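Polyphosphate:AMP phosphotransferase (Pseudomonas aeruginosa PAO1, PDB 3CZP) uses inorganic polyphosphate as phosphate donor to convert AMP to ADP, and less efficiently GMP to GDP, in a magnesium-dependent reaction. Local coordinates at residues A[265-270]-A[469-474]. Residues are numbered along the deposited sequence; the frame is centred on the assembly and turned at random.
Sequences LDLGQY and LVEAND
Glu471, at the end of strand 467-471, points its side chain at the 265-270 loop, where Leu265, Asp266, Leu267 and Gln269 meet it along its length. The methyl CD2 of Leu267 leans on the backbone end, 3.9 Å from Glu471 CA, while Leu265 CD2 lies 3.3 Å from Glu471 OE2 at the far end. From the other side, NE2 of Gln269 comes within 3.3 Å of Glu471 CG, as does Asp266 O, and the amide plane stands almost upright to the carboxylate, 83° away. A bend at chi2 (81°) turns the acid group of Glu471 aside, so that OE2 meets a water, which it accepts from at 2.7 Å and which in turn takes the backbone N-H of Asp266. Its other oxygen, OE1, forms a salt bridge with Lys481 of helix 475-496. The case illustrates how a buried carboxylate can be satisfied by several partners while its methylenes serve as packing surface.

Bonds within the loop help to define its shape. Asp266 to Gln269 make a type I turn, Asp266 OD1 closes an Asx turn on Gly268 N, and Gln269 NE2 donates 2.8 Å to Asp266 O, in the carbonyl plane and on a lone pair. Farther along, Asp474 OD2 packs 3.4 Å from Tyr270 CB. With CG anti to the backbone N (chi1 -179°), this oxygen caps Phe477 N at the start of helix 475-496.

The contact thus joins the approach to helix 273-292 with the edge strand of the C-terminal P-loop-type sheet and the helix that follows it. Leucine methyls and the Gln269 amide pack on Glu471; the clear polar links are one water, between Glu471 and Asp266 N, and the bond from Leu271 N, just past the loop, to Asp474 OD2, while Lys481 probably favours the ionised form of Glu471.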
ATOM      1  N   LEU A 265      -1.267  20.672 -36.344  1.00 43.23           N
ATOM      2  CA  LEU A 265      -1.229  21.724 -35.309  1.00 42.41           C
ATOM      3  C   LEU A 265      -0.538  22.982 -35.779  1.00 41.74           C
ATOM      4  O   LEU A 265       0.442  22.928 -36.527  1.00 41.30           O
ATOM      5  CB  LEU A 265      -0.492  21.270 -34.055  1.00 42.05           C
ATOM      6  CG  LEU A 265      -1.231  20.230 -33.238  1.00 39.47           C
ATOM      7  CD1 LEU A 265      -0.289  19.706 -32.175  1.00 38.92           C
ATOM      8  CD2 LEU A 265      -2.456  20.889 -32.645  1.00 38.02           C
ATOM      9  N   ASP A 266      -1.035  24.102 -35.281  1.00 40.72           N
ATOM     10  CA  ASP A 266      -0.424  25.390 -35.531  1.00 40.46           C
ATOM     11  C   ASP A 266       0.430  25.736 -34.311  1.00 39.53           C
ATOM     12  O   ASP A 266      -0.019  26.359 -33.342  1.00 37.87           O
ATOM     13  CB  ASP A 266      -1.500  26.424 -35.806  1.00 40.15           C
ATOM     14  CG  ASP A 266      -0.942  27.793 -36.059  1.00 41.73           C
ATOM     15  OD1 ASP A 266       0.302  27.960 -35.961  1.00 43.17           O
ATOM     16  OD2 ASP A 266      -1.758  28.706 -36.325  1.00 38.92           O
ATOM     17  N   LEU A 267       1.693  25.350 -34.403  1.00 39.44           N
ATOM     18  CA  LEU A 267       2.637  25.530 -33.314  1.00 39.14           C
ATOM     19  C   LEU A 267       3.229  26.936 -33.303  1.00 39.24           C
ATOM     20  O   LEU A 267       4.111  27.226 -32.494  1.00 39.11           O
ATOM     21  CB  LEU A 267       3.761  24.509 -33.431  1.00 39.12           C
ATOM     22  CG  LEU A 267       3.438  23.023 -33.382  1.00 38.58           C
ATOM     23  CD1 LEU A 267       4.729  22.257 -33.429  1.00 38.40           C
ATOM     24  CD2 LEU A 267       2.646  22.667 -32.133  1.00 34.89           C
ATOM     25  N   GLY A 268       2.748  27.792 -34.214  1.00 39.84           N
ATOM     26  CA  GLY A 268       3.106  29.214 -34.270  1.00 39.85           C
ATOM     27  C   GLY A 268       2.317  30.077 -33.289  1.00 39.85           C
ATOM     28  O   GLY A 268       2.568  31.257 -33.193  1.00 39.39           O
ATOM     29  N   GLN A 269       1.390  29.497 -32.529  1.00 39.70           N
ATOM     30  CA  GLN A 269       0.564  30.307 -31.605  1.00 40.05           C
ATOM     31  C   GLN A 269       1.276  30.715 -30.310  1.00 39.72           C
ATOM     32  O   GLN A 269       2.134  29.983 -29.812  1.00 37.85           O
ATOM     33  CB  GLN A 269      -0.700  29.555 -31.236  1.00 40.27           C
ATOM     34  CG  GLN A 269      -1.609  29.249 -32.402  1.00 41.13           C
ATOM     35  CD  GLN A 269      -2.682  28.295 -31.989  1.00 41.24           C
ATOM     36  OE1 GLN A 269      -3.785  28.707 -31.643  1.00 43.69           O
ATOM     37  NE2 GLN A 269      -2.352  27.013 -31.962  1.00 44.08           N
ATOM     38  N   TYR A 270       0.882  31.876 -29.773  1.00 39.75           N
ATOM     39  CA  TYR A 270       1.481  32.434 -28.555  1.00 40.06           C
ATOM     40  C   TYR A 270       0.612  33.475 -27.812  1.00 39.98           C
ATOM     41  O   TYR A 270      -0.429  33.891 -28.288  1.00 38.79           O
ATOM     42  CB  TYR A 270       2.841  33.061 -28.878  1.00 40.14           C
ATOM     43  CG  TYR A 270       2.778  34.305 -29.730  1.00 39.10           C
ATOM     44  CD1 TYR A 270       2.853  35.572 -29.153  1.00 38.58           C
ATOM     45  CD2 TYR A 270       2.622  34.214 -31.109  1.00 39.24           C
ATOM     46  CE1 TYR A 270       2.796  36.720 -29.929  1.00 40.22           C
ATOM     47  CE2 TYR A 270       2.548  35.368 -31.903  1.00 40.55           C
ATOM     48  CZ  TYR A 270       2.653  36.612 -31.303  1.00 39.58           C
ATOM     49  OH  TYR A 270       2.584  37.738 -32.064  1.00 40.01           O
ATOM     50  N   LEU A 469      -4.382  18.294 -27.380  1.00 31.55           N
ATOM     51  CA  LEU A 469      -3.083  18.566 -27.903  1.00 32.81           C
ATOM     52  C   LEU A 469      -2.754  20.040 -27.582  1.00 32.44           C
ATOM     53  O   LEU A 469      -3.458  20.956 -28.021  1.00 32.71           O
ATOM     54  CB  LEU A 469      -3.033  18.251 -29.429  1.00 32.32           C
ATOM     55  CG  LEU A 469      -3.560  16.870 -29.863  1.00 34.22           C
ATOM     56  CD1 LEU A 469      -3.746  16.761 -31.376  1.00 34.62           C
ATOM     57  CD2 LEU A 469      -2.713  15.685 -29.307  1.00 37.22           C
ATOM     58  N   VAL A 470      -1.690  20.253 -26.808  1.00 32.27           N
ATOM     59  CA  VAL A 470      -1.285  21.594 -26.416  1.00 32.51           C
ATOM     60  C   VAL A 470      -0.120  22.050 -27.304  1.00 32.59           C
ATOM     61  O   VAL A 470       0.898  21.403 -27.367  1.00 33.53           O
ATOM     62  CB  VAL A 470      -0.921  21.642 -24.914  1.00 33.24           C
ATOM     63  CG1 VAL A 470      -0.580  23.085 -24.488  1.00 30.26           C
ATOM     64  CG2 VAL A 470      -2.067  21.056 -24.053  1.00 28.30           C
ATOM     65  N   GLU A 471      -0.318  23.124 -28.038  1.00 33.07           N
ATOM     66  CA  GLU A 471       0.738  23.741 -28.877  1.00 32.26           C
ATOM     67  C   GLU A 471       1.681  24.419 -27.892  1.00 31.43           C
ATOM     68  O   GLU A 471       1.323  25.425 -27.276  1.00 29.84           O
ATOM     69  CB  GLU A 471       0.146  24.776 -29.835  1.00 32.56           C
ATOM     70  CG  GLU A 471      -0.847  24.254 -30.879  1.00 32.94           C
ATOM     71  CD  GLU A 471      -2.270  24.048 -30.340  1.00 31.82           C
ATOM     72  OE1 GLU A 471      -2.523  24.166 -29.121  1.00 30.61           O
ATOM     73  OE2 GLU A 471      -3.128  23.738 -31.168  1.00 30.06           O
ATOM     74  N   ALA A 472       2.857  23.839 -27.686  1.00 31.33           N
ATOM     75  CA  ALA A 472       3.666  24.148 -26.491  1.00 31.27           C
ATOM     76  C   ALA A 472       4.972  24.877 -26.754  1.00 31.54           C
ATOM     77  O   ALA A 472       5.711  25.185 -25.821  1.00 31.66           O
ATOM     78  CB  ALA A 472       3.909  22.850 -25.695  1.00 31.44           C
ATOM     79  N   ASN A 473       5.231  25.250 -28.009  1.00 31.73           N
ATOM     80  CA  ASN A 473       6.412  26.037 -28.343  1.00 30.87           C
ATOM     81  C   ASN A 473       6.519  27.348 -27.528  1.00 32.22           C
ATOM     82  O   ASN A 473       7.622  27.813 -27.275  1.00 32.16           O
ATOM     83  CB  ASN A 473       6.435  26.416 -29.840  1.00 30.97           C
ATOM     84  CG  ASN A 473       7.006  25.327 -30.740  1.00 28.86           C
ATOM     85  OD1 ASN A 473       7.262  24.226 -30.294  1.00 22.40           O
ATOM     86  ND2 ASN A 473       7.192  25.652 -32.053  1.00 26.15           N
ATOM     87  N   ASP A 474       5.360  27.953 -27.228  1.00 32.19           N
ATOM     88  CA  ASP A 474       5.235  29.145 -26.396  1.00 31.66           C
ATOM     89  C   ASP A 474       4.674  28.705 -25.068  1.00 31.17           C
ATOM     90  O   ASP A 474       3.509  28.294 -24.976  1.00 32.37           O
ATOM     91  CB  ASP A 474       4.287  30.196 -27.026  1.00 31.27           C
ATOM     92  CG  ASP A 474       4.171  31.460 -26.171  1.00 31.87           C
ATOM     93  OD1 ASP A 474       5.208  32.075 -25.886  1.00 32.51           O
ATOM     94  OD2 ASP A 474       3.060  31.836 -25.747  1.00 35.40           O
TER
HETATM   95  O   HOH W   1      -3.483  23.962 -33.880  1.00 41.25           O